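PDB 3CC1: putative alpha-N-acetylgalactosaminidase from Bacillus halodurans C-125, which probably hydrolyses terminal alpha-linked N-acetylgalactosamine residues from glycoconjugates, as a glycosidase with a barrel-type catalytic domain and a C-terminal beta sandwich. Local coordinates for residues E29-N34 against I50-Q55; N85-A90 against K97-A102; S248-M253 against N306-C311; E255-W260 against P270-L275. One frame throughout, in Å; residues are numbered along the deposited sequence.

Contact 1: residues E29-N34 against I50-Q55; sequences EEVLGN and IVVDIQ
Val31 and Ile50 meet by their methyl groups, the two side chains sliding past each other in opposite directions as a helix settles on a strand. Val31 divides its branches between two strand residues. CG1 is pressed to 3.4 Å from Ile50 CG2, closer than usual for two carbons, while CG2 touches Val52 CG2 at 3.8 Å, where the side chains cross nearly at right angles. The fork follows from the torsion: CG1 lies anti to the backbone N (chi1 174°) and CG2 anti to the carbonyl carbon, and each finds its own strand residue. Ile50 is the longer reach from the sheet side; its CD1 ends 4.1 Å from Asn34 C, against helix backbone rather than the amide of that residue. The Asn34 amide turns back instead, ND2 giving a nearly straight 2.8 Å bond to Glu30 O (168° at the hydrogen). This oxygen also receives Asn34 N, from the other face of its plane. The axes of helix segment 29-34 and strand segment 50-52 run nearly antiparallel (160°), 9.3 Å apart; helix 28-41 links strands 14-17 and 49-52 in a beta-alpha-beta unit of the barrel, with Trp16 touching both Ile50 and Asn34. Shortened to an alanine, Ile50 would probably open a gap beneath the helix, leaving Val31 CG1 and the Asn34 backbone without their hydrocarbon partners. The joint is buried and its side-chain contacts are all hydrocarbon, so it depends on fit and on exclusion of water, while the polar end of Asn34 is satisfied on its own helix and by Glu320 and Leu321.

Contact 2: residues N85-A90 against K97-A102; sequences NRFPSA and KPLSDA
The Phe87 ring is approached by Leu99 CD2, which comes in obliquely and stands 4.0 Å from CE1, with CD1 of the ring equally near. A second aromatic group, Phe96, meets the same ring edge-to-face, and Glu28 of helix 28-41 also touches Phe87. Leu99 reaches the ring because its CG is anti to the backbone N (chi1 -178°), which carries the branched end out from the helix towards the loop. Beside this apolar pair the second part of the joint is aliphatic and backbone in character: the Pro98 ring lies against Ser89, with Ser89 CB 3.8 Å from Pro98 CB, and Pro98 CG 3.4 Å from Ser89 O. Ser89 OG sits between the backbone N and carbonyl carbon of its own residue (chi1 64°). There it takes a hydrogen bond of 2.7 Å from a water, which in turn accepts from Leu99 N at 3.2 Å. Glu28 OE1 is hydrogen-bonded to the same hydroxyl, tying helix 28-41 into the network. The Ser89 turn is itself closed by Ala90 N bonding to Phe87 O at 2.9 Å. Leu99 also packs on Leu32 of helix 28-41 and Phe110 of strand 109-115, which joins this loop contact to the barrel. What results is a short 3-10 turn in the long connection after strand 49-52, packed on the first turn of helix 97-105, where a water serves a backbone N-H that has no carbonyl of a preceding helical turn; this is part of the beta-to-alpha connection of a beta/alpha barrel.

Contact 3: residues S248-M253 against N306-C311; sequences SLLYQM and NLWAIC
On the helix whose Leu250 and Met253 meet Trp308, Ser248 O is gripped twice by Gln252: the backbone N donates at 3.1 Å, and the side-chain NE2 at 3.0 Å from the opposite face of the carbonyl plane, well above it. This local bond draws the Gln252 side chain back along its own helix. Across the gap the contact is made by hydrocarbon. Trp308 extends the benzo end of its indole between two side chains, Leu250 CD1 at 3.7 Å from CZ3 and Met253 CG at 3.8 Å from CH2; both approach obliquely, from opposite sides of the ring plane. Met253, modelled as selenomethionine, has CG anti to the backbone N (chi1 -159°), which sets that carbon against the ring; the chain then bends at its next two torsions. Leu307 adds a looser touch, CD2 lying 4.4 Å from Met253 CG. The axes of the segments 248-253 and 306-310 pass 12.0 Å apart at 34°, a spacing that the large indole bridges. The other end of the ring is fixed by Trp308 NE1, hydrogen-bonded to Gly273 O, and Phe243 meets it with inclined planes. Leu307 also packs on Trp359 of the C-terminal sandwich, and Asn306 bonds to Ser424 and Trp401 there. Dispersion and burial thus join helices 247-262 and 298-310, while the single polar atom of the indole is satisfied elsewhere and sets its rotation.

Contact 4: residues E255-W260 against P270-L275; sequences ERCEVW and PDCGML. Unlike the reference sequence in segment 270-275: Gly273 (reference Asp).
Pro270 lies flat over Trp260: its CB stands 3.5 Å from the centroid of the six-membered ring and only 3° off the normal, a CH-pi contact over the face. Pro270 N and CD come down towards the far corner of the indole, at 3.6 Å and 3.7 Å from Trp260 CH2. One helical turn earlier, Cys257 SG meets Cys272 SG at 3.6 Å, a sulfur-to-sulfur van der Waals contact far too long for a disulfide. Trp260 carries CG anti to its N (chi1 -169°), which throws the ring off the helix towards the loop. The ring is fixed in the next shell by Trp260 NE1, hydrogen-bonded to Pro219 O, and Pro221 packs on both the ring and Pro270. Cys272 is placed through its N, bonded to Ser313 OG. Its neighbours form an Asx turn, Asp271 OD1 accepting from Gly273 N at 3.1 Å from well above the carboxylate plane. Gly273, an aspartate in the reference sequence, has backbone angles at which a CB would run into the carbonyl oxygen of Cys272. With a serine at Trp260, Pro270 is likely to lose the flat surface it rests on and Pro219 O its indole donor. The contact thus joins helix 247-262 to the loop before strand 279-280 by pi-face and sulfur packing, and its directional bonds lie in the surrounding shell, where they hold the ring and the loop in position.

In the fold
Contacts 1, 3 and 4 are buried, whereas contact 2 lies farther from the chain's centre and is only partly covered; there a water joins the packing. Contacts 1 and 2 share the barrel side near helices 28-41 and 97-105: Leu32 touches both Leu99 and Ala102. Contacts 3 and 4 lie about 6 Å apart between centres, both draw on helix 247-262, and are stitched together through Trp308. Contact 3 also borders the C-terminal sandwich. The aliphatic helix-on-strand packing of contact 1 contrasts with the tryptophan-centred packing of contacts 3 and 4. Contacts 1 and 4 just meet, through Asp53 and Met274, while contacts 1 and 3 lie on opposite sides of the centre.

Contact 1: residues E29-N34 against I50-Q55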
loop_
_atom_site.group_PDB
_atom_site.type_symbol
_atom_site.label_atom_id
_atom_site.label_comp_id
_atom_site.label_asym_id
_atom_site.label_seq_id
_atom_site.Cartn_x
_atom_site.Cartn_y
_atom_site.Cartn_z
ATOM N N GLU A 29 38.073 23.253 13.363
ATOM C CA GLU A 29 38.402 22.632 14.647
ATOM C C GLU A 29 37.531 21.406 14.921
ATOM O O GLU A 29 38.030 20.381 15.416
ATOM C CB GLU A 29 38.271 23.646 15.781
ATOM C CG GLU A 29 38.601 23.104 17.178
ATOM C CD GLU A 29 37.420 22.381 17.823
ATOM O OE1 GLU A 29 36.243 22.769 17.546
ATOM O OE2 GLU A 29 37.671 21.451 18.636
ATOM N N GLU A 30 36.251 21.487 14.548
ATOM C CA GLU A 30 35.324 20.374 14.721
ATOM C C GLU A 30 35.704 19.231 13.787
ATOM O O GLU A 30 35.721 18.062 14.201
ATOM C CB GLU A 30 33.864 20.799 14.552
ATOM C CG GLU A 30 33.371 21.623 15.708
ATOM C CD GLU A 30 32.188 22.527 15.375
ATOM O OE1 GLU A 30 31.857 22.697 14.197
ATOM O OE2 GLU A 30 31.579 23.077 16.324
ATOM N N VAL A 31 36.035 19.550 12.533
ATOM C CA VAL A 31 36.492 18.516 11.585
ATOM C C VAL A 31 37.771 17.808 12.074
ATOM O O VAL A 31 37.850 16.579 12.058
ATOM C CB VAL A 31 36.727 19.113 10.180
ATOM C CG1 VAL A 31 37.341 18.072 9.230
ATOM C CG2 VAL A 31 35.417 19.703 9.641
ATOM N N LEU A 32 38.764 18.580 12.508
ATOM C CA LEU A 32 40.026 18.004 13.014
ATOM C C LEU A 32 39.839 17.173 14.305
ATOM O O LEU A 32 40.493 16.131 14.465
ATOM C CB LEU A 32 41.085 19.086 13.238
ATOM C CG LEU A 32 41.660 19.600 11.898
ATOM C CD1 LEU A 32 42.630 20.775 12.067
ATOM C CD2 LEU A 32 42.374 18.397 11.163
ATOM N N GLY A 33 38.978 17.633 15.211
ATOM C CA GLY A 33 38.670 16.870 16.412
ATOM C C GLY A 33 38.093 15.499 16.080
ATOM O O GLY A 33 38.495 14.509 16.629
ATOM N N ASN A 34 37.147 15.449 15.148
ATOM C CA ASN A 34 36.573 14.171 14.752
ATOM C C ASN A 34 37.585 13.287 14.021
ATOM O O ASN A 34 37.652 12.076 14.268
ATOM C CB ASN A 34 35.300 14.380 13.953
ATOM C CG ASN A 34 34.128 14.745 14.836
ATOM O OD1 ASN A 34 33.436 13.860 15.326
ATOM N ND2 ASN A 34 33.887 16.050 15.031
ATOM N N ILE A 50 36.656 11.562 6.283
ATOM C CA ILE A 50 36.230 12.729 7.073
ATOM C C ILE A 50 35.583 13.671 6.056
ATOM O O ILE A 50 36.261 14.189 5.145
ATOM C CB ILE A 50 37.428 13.373 7.816
ATOM C CG1 ILE A 50 37.989 12.397 8.899
ATOM C CG2 ILE A 50 37.059 14.773 8.402
ATOM C CD1 ILE A 50 37.058 12.200 10.127
ATOM N N VAL A 51 34.269 13.847 6.178
ATOM C CA VAL A 51 33.489 14.483 5.093
ATOM C C VAL A 51 32.745 15.702 5.579
ATOM O O VAL A 51 31.982 15.633 6.547
ATOM C CB VAL A 51 32.468 13.500 4.435
ATOM C CG1 VAL A 51 31.728 14.160 3.226
ATOM C CG2 VAL A 51 33.162 12.178 4.009
ATOM N N VAL A 52 32.977 16.809 4.869
ATOM C CA VAL A 52 32.345 18.074 5.163
ATOM C C VAL A 52 31.129 18.173 4.257
ATOM O O VAL A 52 31.213 18.085 3.040
ATOM C CB VAL A 52 33.314 19.286 4.965
ATOM C CG1 VAL A 52 32.544 20.618 5.035
ATOM C CG2 VAL A 52 34.464 19.268 5.979
ATOM N N ASP A 53 29.970 18.290 4.865
ATOM C CA ASP A 53 28.748 18.381 4.084
ATOM C C ASP A 53 28.564 19.795 3.452
ATOM O O ASP A 53 29.450 20.677 3.506
ATOM C CB ASP A 53 27.524 17.879 4.896
ATOM C CG ASP A 53 26.513 17.100 4.014
ATOM O OD1 ASP A 53 25.821 17.713 3.195
ATOM O OD2 ASP A 53 26.477 15.868 4.074
ATOM N N ILE A 54 27.405 19.979 2.839
ATOM C CA ILE A 54 27.146 21.110 1.997
ATOM C C ILE A 54 27.225 22.455 2.743
ATOM O O ILE A 54 27.124 22.525 3.973
ATOM C CB ILE A 54 25.773 21.015 1.292
ATOM C CG1 ILE A 54 24.615 20.959 2.302
ATOM C CG2 ILE A 54 25.729 19.862 0.314
ATOM C CD1 ILE A 54 23.239 21.348 1.724
ATOM N N GLN A 55 27.429 23.484 1.951
ATOM C CA GLN A 55 27.357 24.885 2.384
ATOM C C GLN A 55 28.585 25.295 3.187
ATOM O O GLN A 55 28.554 26.222 3.984
ATOM C CB GLN A 55 26.013 25.180 3.092
ATOM C CG GLN A 55 24.859 25.122 2.078
ATOM C CD GLN A 55 23.471 25.306 2.675
ATOM O OE1 GLN A 55 22.720 26.152 2.208
ATOM N NE2 GLN A 55 23.098 24.463 3.631
#

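Contact 2: residues N85-A90 against K97-A102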
loop_
_atom_site.group_PDB
_atom_site.type_symbol
_atom_site.label_atom_id
_atom_site.label_comp_id
_atom_site.label_asym_id
_atom_site.label_seq_id
_atom_site.Cartn_x
_atom_site.Cartn_y
_atom_site.Cartn_z
ATOM N N ASN A 85 35.750 32.182 7.949
ATOM C CA ASN A 85 35.447 32.276 9.389
ATOM C C ASN A 85 35.438 30.882 10.020
ATOM O O ASN A 85 35.941 30.660 11.125
ATOM C CB ASN A 85 34.109 32.995 9.621
ATOM C CG ASN A 85 32.925 32.320 8.912
ATOM O OD1 ASN A 85 33.023 31.915 7.773
ATOM N ND2 ASN A 85 31.802 32.226 9.597
ATOM N N ARG A 86 34.912 29.918 9.266
ATOM C CA ARG A 86 34.794 28.533 9.740
ATOM C C ARG A 86 36.076 27.747 9.459
ATOM O O ARG A 86 36.464 26.873 10.214
ATOM C CB ARG A 86 33.594 27.846 9.105
ATOM C CG ARG A 86 32.261 28.337 9.685
ATOM C CD ARG A 86 31.084 27.988 8.804
ATOM N NE ARG A 86 31.151 26.593 8.413
ATOM C CZ ARG A 86 30.559 26.072 7.347
ATOM N NH1 ARG A 86 29.786 26.838 6.561
ATOM N NH2 ARG A 86 30.762 24.784 7.062
ATOM N N PHE A 87 36.729 28.097 8.365
ATOM C CA PHE A 87 37.927 27.403 7.921
ATOM C C PHE A 87 39.076 28.407 7.762
ATOM O O PHE A 87 39.449 28.779 6.653
ATOM C CB PHE A 87 37.669 26.645 6.612
ATOM C CG PHE A 87 36.605 25.597 6.709
ATOM C CD1 PHE A 87 36.852 24.383 7.324
ATOM C CD2 PHE A 87 35.336 25.836 6.202
ATOM C CE1 PHE A 87 35.842 23.423 7.429
ATOM C CE2 PHE A 87 34.318 24.890 6.326
ATOM C CZ PHE A 87 34.581 23.690 6.928
ATOM N N PRO A 88 39.622 28.883 8.883
ATOM C CA PRO A 88 40.656 29.929 8.760
ATOM C C PRO A 88 41.911 29.494 8.008
ATOM O O PRO A 88 42.557 30.335 7.407
ATOM C CB PRO A 88 40.967 30.328 10.196
ATOM C CG PRO A 88 40.131 29.462 11.060
ATOM C CD PRO A 88 39.367 28.482 10.263
ATOM N N SER A 89 42.228 28.207 7.995
ATOM C CA SER A 89 43.406 27.732 7.249
ATOM C C SER A 89 43.202 27.874 5.734
ATOM O O SER A 89 44.153 27.766 4.969
ATOM C CB SER A 89 43.741 26.272 7.583
ATOM O OG SER A 89 42.687 25.357 7.183
ATOM N N ALA A 90 41.972 28.146 5.325
ATOM C CA ALA A 90 41.610 28.291 3.905
ATOM C C ALA A 90 42.010 29.650 3.348
ATOM O O ALA A 90 41.935 29.879 2.158
ATOM C CB ALA A 90 40.124 28.100 3.721
ATOM N N LYS A 97 43.345 22.761 1.139
ATOM C CA LYS A 97 44.622 22.006 1.091
ATOM C C LYS A 97 45.207 21.771 2.495
ATOM O O LYS A 97 45.592 20.680 2.807
ATOM C CB LYS A 97 45.623 22.634 0.131
ATOM C CG LYS A 97 46.956 21.827 -0.082
ATOM C CD LYS A 97 46.674 20.409 -0.520
ATOM C CE LYS A 97 47.937 19.636 -1.003
ATOM N NZ LYS A 97 47.492 18.195 -1.402
ATOM N N PRO A 98 45.231 22.786 3.369
ATOM C CA PRO A 98 45.795 22.533 4.684
ATOM C C PRO A 98 44.994 21.517 5.513
ATOM O O PRO A 98 45.556 20.711 6.243
ATOM C CB PRO A 98 45.786 23.916 5.340
ATOM C CG PRO A 98 45.840 24.868 4.192
ATOM C CD PRO A 98 45.041 24.209 3.107
ATOM N N LEU A 99 43.689 21.558 5.385
ATOM C CA LEU A 99 42.808 20.677 6.135
ATOM C C LEU A 99 42.971 19.240 5.651
ATOM O O LEU A 99 43.107 18.358 6.447
ATOM C CB LEU A 99 41.338 21.157 6.030
ATOM C CG LEU A 99 40.274 20.375 6.803
ATOM C CD1 LEU A 99 40.645 20.181 8.279
ATOM C CD2 LEU A 99 38.943 21.067 6.647
ATOM N N SER A 100 43.026 19.040 4.343
ATOM C CA SER A 100 43.193 17.723 3.788
ATOM C C SER A 100 44.566 17.183 4.118
ATOM O O SER A 100 44.693 16.015 4.390
ATOM C CB SER A 100 42.899 17.687 2.278
ATOM O OG SER A 100 43.925 18.240 1.494
ATOM N N ASP A 101 45.576 18.059 4.151
ATOM C CA ASP A 101 46.933 17.671 4.543
ATOM C C ASP A 101 46.938 17.159 5.979
ATOM O O ASP A 101 47.580 16.174 6.292
ATOM C CB ASP A 101 47.907 18.866 4.478
ATOM C CG ASP A 101 48.474 19.150 3.062
ATOM O OD1 ASP A 101 48.309 18.364 2.118
ATOM O OD2 ASP A 101 49.125 20.206 2.905
ATOM N N ALA A 102 46.264 17.874 6.875
ATOM C CA ALA A 102 46.179 17.452 8.273
ATOM C C ALA A 102 45.492 16.083 8.395
ATOM O O ALA A 102 45.870 15.239 9.212
ATOM C CB ALA A 102 45.436 18.462 9.105
HETATM O O HOH W 1 42.098 24.270 4.795
#

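Contact 3: residues S248-M253 against N306-C311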
loop_
_atom_site.group_PDB
_atom_site.type_symbol
_atom_site.label_atom_id
_atom_site.label_comp_id
_atom_site.label_asym_id
_atom_site.label_seq_id
_atom_site.Cartn_x
_atom_site.Cartn_y
_atom_site.Cartn_z
ATOM N N SER A 248 10.020 5.999 12.489
ATOM C CA SER A 248 9.205 5.943 11.299
ATOM C C SER A 248 10.070 5.911 10.033
ATOM O O SER A 248 9.748 5.216 9.058
ATOM C CB SER A 248 8.210 7.115 11.222
ATOM O OG SER A 248 8.943 8.308 10.995
ATOM N N LEU A 249 11.200 6.601 10.063
ATOM C CA LEU A 249 12.134 6.557 8.922
ATOM C C LEU A 249 12.886 5.223 8.833
ATOM O O LEU A 249 13.154 4.700 7.736
ATOM C CB LEU A 249 13.105 7.722 9.009
ATOM C CG LEU A 249 12.438 9.122 9.032
ATOM C CD1 LEU A 249 13.502 10.151 9.390
ATOM C CD2 LEU A 249 11.832 9.378 7.677
ATOM N N LEU A 250 13.291 4.691 9.981
ATOM C CA LEU A 250 13.995 3.385 9.972
ATOM C C LEU A 250 13.052 2.287 9.479
ATOM O O LEU A 250 13.387 1.486 8.582
ATOM C CB LEU A 250 14.571 3.075 11.367
ATOM C CG LEU A 250 15.389 1.813 11.547
ATOM C CD1 LEU A 250 16.437 1.563 10.428
ATOM C CD2 LEU A 250 16.052 1.820 12.979
ATOM N N TYR A 251 11.848 2.272 10.026
ATOM C CA TYR A 251 10.830 1.335 9.586
ATOM C C TYR A 251 10.667 1.403 8.067
ATOM O O TYR A 251 10.661 0.380 7.403
ATOM C CB TYR A 251 9.474 1.629 10.213
ATOM C CG TYR A 251 8.386 0.706 9.757
ATOM C CD1 TYR A 251 8.167 -0.484 10.400
ATOM C CD2 TYR A 251 7.561 1.036 8.702
ATOM C CE1 TYR A 251 7.168 -1.345 10.000
ATOM C CE2 TYR A 251 6.547 0.211 8.302
ATOM C CZ TYR A 251 6.353 -1.002 8.951
ATOM O OH TYR A 251 5.354 -1.895 8.587
ATOM N N GLN A 252 10.509 2.602 7.529
ATOM C CA GLN A 252 10.269 2.738 6.083
ATOM C C GLN A 252 11.446 2.323 5.239
ATOM O O GLN A 252 11.268 1.836 4.118
ATOM C CB GLN A 252 9.845 4.148 5.704
ATOM C CG GLN A 252 8.521 4.601 6.297
ATOM C CD GLN A 252 8.279 6.061 5.990
ATOM O OE1 GLN A 252 7.898 6.398 4.880
ATOM N NE2 GLN A 252 8.513 6.931 6.959
HETATM N N MSE A 253 12.650 2.465 5.790
HETATM C CA MSE A 253 13.885 2.094 5.064
HETATM C C MSE A 253 13.863 0.627 4.670
HETATM O O MSE A 253 14.386 0.269 3.626
HETATM C CB MSE A 253 15.163 2.482 5.844
HETATM C CG MSE A 253 16.435 2.610 4.947
HETATM SE SE MSE A 253 16.243 3.923 3.538
HETATM C CE MSE A 253 15.674 5.346 4.595
ATOM N N ASN A 306 22.338 -3.407 11.481
ATOM C CA ASN A 306 22.204 -4.739 10.877
ATOM C C ASN A 306 21.786 -4.642 9.404
ATOM O O ASN A 306 22.319 -5.329 8.550
ATOM C CB ASN A 306 21.219 -5.614 11.670
ATOM C CG ASN A 306 21.818 -6.147 12.977
ATOM O OD1 ASN A 306 23.042 -6.322 13.095
ATOM N ND2 ASN A 306 20.966 -6.413 13.952
ATOM N N LEU A 307 20.818 -3.792 9.117
ATOM C CA LEU A 307 20.317 -3.625 7.756
ATOM C C LEU A 307 21.366 -2.950 6.863
ATOM O O LEU A 307 21.604 -3.373 5.704
ATOM C CB LEU A 307 18.984 -2.816 7.754
ATOM C CG LEU A 307 18.484 -2.433 6.358
ATOM C CD1 LEU A 307 18.201 -3.713 5.560
ATOM C CD2 LEU A 307 17.228 -1.483 6.377
ATOM N N TRP A 308 21.985 -1.896 7.388
ATOM C CA TRP A 308 23.035 -1.154 6.698
ATOM C C TRP A 308 24.212 -2.080 6.396
ATOM O O TRP A 308 24.762 -2.047 5.324
ATOM C CB TRP A 308 23.569 0.018 7.539
ATOM C CG TRP A 308 22.893 1.388 7.414
ATOM C CD1 TRP A 308 23.533 2.568 7.207
ATOM C CD2 TRP A 308 21.489 1.719 7.548
ATOM N NE1 TRP A 308 22.638 3.606 7.192
ATOM C CE2 TRP A 308 21.377 3.118 7.404
ATOM C CE3 TRP A 308 20.327 0.977 7.749
ATOM C CZ2 TRP A 308 20.168 3.777 7.485
ATOM C CZ3 TRP A 308 19.100 1.653 7.831
ATOM C CH2 TRP A 308 19.038 3.031 7.691
ATOM N N ALA A 309 24.569 -2.913 7.349
ATOM C CA ALA A 309 25.665 -3.898 7.150
ATOM C C ALA A 309 25.341 -4.903 6.048
ATOM O O ALA A 309 26.098 -5.063 5.114
ATOM C CB ALA A 309 25.971 -4.653 8.461
ATOM N N ILE A 310 24.176 -5.530 6.145
ATOM C CA ILE A 310 23.817 -6.659 5.289
ATOM C C ILE A 310 23.530 -6.211 3.861
ATOM O O ILE A 310 23.667 -7.000 2.936
ATOM C CB ILE A 310 22.606 -7.439 5.864
ATOM C CG1 ILE A 310 22.584 -8.890 5.335
ATOM C CG2 ILE A 310 21.284 -6.722 5.540
ATOM C CD1 ILE A 310 23.273 -9.866 6.212
ATOM N N CYS A 311 23.208 -4.934 3.648
ATOM C CA CYS A 311 22.985 -4.485 2.267
ATOM C C CYS A 311 24.156 -3.686 1.622
ATOM O O CYS A 311 24.064 -3.240 0.477
ATOM C CB CYS A 311 21.637 -3.780 2.133
ATOM S SG CYS A 311 21.644 -2.115 2.635
#

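Contact 4: residues E255-W260 against P270-L275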
loop_
_atom_site.group_PDB
_atom_site.type_symbol
_atom_site.label_atom_id
_atom_site.label_comp_id
_atom_site.label_asym_id
_atom_site.label_seq_id
_atom_site.Cartn_x
_atom_site.Cartn_y
_atom_site.Cartn_z
ATOM N N GLU A 255 11.319 -1.308 3.739
ATOM C CA GLU A 255 10.583 -1.457 2.476
ATOM C C GLU A 255 11.316 -0.807 1.293
ATOM O O GLU A 255 11.341 -1.368 0.189
ATOM C CB GLU A 255 9.177 -0.869 2.565
ATOM C CG GLU A 255 8.296 -1.207 1.351
ATOM N N ARG A 256 11.925 0.358 1.534
ATOM C CA ARG A 256 12.634 1.083 0.474
ATOM C C ARG A 256 13.835 0.273 -0.006
ATOM O O ARG A 256 14.095 0.186 -1.202
ATOM C CB ARG A 256 13.046 2.492 0.914
ATOM C CG ARG A 256 11.915 3.480 1.276
ATOM C CD ARG A 256 10.720 3.382 0.304
ATOM N NE ARG A 256 11.123 3.632 -1.077
ATOM C CZ ARG A 256 10.442 3.280 -2.176
ATOM N NH1 ARG A 256 9.278 2.630 -2.088
ATOM N NH2 ARG A 256 10.936 3.595 -3.380
ATOM N N CYS A 257 14.517 -0.383 0.923
ATOM C CA CYS A 257 15.578 -1.329 0.573
ATOM C C CYS A 257 15.125 -2.522 -0.256
ATOM O O CYS A 257 15.782 -2.902 -1.253
ATOM C CB CYS A 257 16.293 -1.853 1.797
ATOM S SG CYS A 257 17.394 -0.649 2.503
ATOM N N GLU A 258 14.013 -3.127 0.140
ATOM C CA GLU A 258 13.463 -4.233 -0.635
ATOM C C GLU A 258 13.172 -3.782 -2.041
ATOM O O GLU A 258 13.550 -4.464 -2.975
ATOM C CB GLU A 258 12.168 -4.796 -0.060
ATOM C CG GLU A 258 12.313 -5.416 1.315
ATOM C CD GLU A 258 10.948 -5.427 2.091
ATOM O OE1 GLU A 258 9.915 -5.667 1.407
ATOM O OE2 GLU A 258 10.950 -5.223 3.334
ATOM N N VAL A 259 12.545 -2.617 -2.192
ATOM C CA VAL A 259 12.212 -2.089 -3.516
ATOM C C VAL A 259 13.500 -1.793 -4.355
ATOM O O VAL A 259 13.605 -2.112 -5.529
ATOM C CB VAL A 259 11.301 -0.811 -3.389
ATOM C CG1 VAL A 259 11.144 -0.117 -4.707
ATOM C CG2 VAL A 259 9.924 -1.204 -2.806
ATOM N N TRP A 260 14.489 -1.204 -3.712
ATOM C CA TRP A 260 15.741 -0.866 -4.340
ATOM C C TRP A 260 16.442 -2.106 -4.929
ATOM O O TRP A 260 17.013 -2.076 -6.035
ATOM C CB TRP A 260 16.634 -0.203 -3.287
ATOM C CG TRP A 260 17.838 0.427 -3.836
ATOM C CD1 TRP A 260 17.985 1.742 -4.234
ATOM C CD2 TRP A 260 19.082 -0.214 -4.077
ATOM N NE1 TRP A 260 19.262 1.929 -4.720
ATOM C CE2 TRP A 260 19.955 0.750 -4.631
ATOM C CE3 TRP A 260 19.557 -1.508 -3.864
ATOM C CZ2 TRP A 260 21.285 0.455 -4.970
ATOM C CZ3 TRP A 260 20.873 -1.815 -4.223
ATOM C CH2 TRP A 260 21.720 -0.833 -4.787
ATOM N N PRO A 270 23.741 0.766 -2.233
ATOM C CA PRO A 270 22.588 1.481 -1.707
ATOM C C PRO A 270 22.978 2.354 -0.517
ATOM O O PRO A 270 23.530 1.861 0.497
ATOM C CB PRO A 270 21.653 0.357 -1.256
ATOM C CG PRO A 270 22.659 -0.762 -0.831
ATOM C CD PRO A 270 23.813 -0.635 -1.765
ATOM N N ASP A 271 22.650 3.625 -0.624
ATOM C CA ASP A 271 22.838 4.533 0.468
ATOM C C ASP A 271 21.585 4.642 1.326
ATOM O O ASP A 271 20.594 5.232 0.901
ATOM C CB ASP A 271 23.227 5.910 -0.059
ATOM C CG ASP A 271 23.680 6.851 1.073
ATOM O OD1 ASP A 271 23.754 6.411 2.265
ATOM O OD2 ASP A 271 23.965 8.036 0.773
ATOM N N CYS A 272 21.669 4.103 2.546
ATOM C CA CYS A 272 20.529 4.053 3.460
ATOM C C CYS A 272 20.442 5.277 4.352
ATOM O O CYS A 272 19.441 5.510 5.023
ATOM C CB CYS A 272 20.581 2.790 4.315
ATOM S SG CYS A 272 20.328 1.304 3.307
ATOM N N GLY A 273 21.503 6.065 4.336
ATOM C CA GLY A 273 21.555 7.263 5.107
ATOM C C GLY A 273 22.694 7.325 6.111
ATOM O O GLY A 273 23.270 6.326 6.523
HETATM N N MSE A 274 22.993 8.535 6.543
HETATM C CA MSE A 274 24.028 8.715 7.545
HETATM C C MSE A 274 23.530 8.144 8.878
HETATM O O MSE A 274 22.317 8.030 9.103
HETATM C CB MSE A 274 24.436 10.178 7.597
HETATM C CG MSE A 274 25.238 10.632 6.290
HETATM SE SE MSE A 274 25.290 12.503 6.298
HETATM C CE MSE A 274 23.487 13.145 6.639
ATOM N N LEU A 275 24.464 7.697 9.712
ATOM C CA LEU A 275 24.126 7.077 11.019
ATOM C C LEU A 275 23.883 8.115 12.125
ATOM O O LEU A 275 24.836 8.738 12.594
ATOM C CB LEU A 275 25.225 6.099 11.461
ATOM C CG LEU A 275 25.785 5.198 10.344
ATOM C CD1 LEU A 275 27.057 4.420 10.838
ATOM C CD2 LEU A 275 24.655 4.266 9.808
#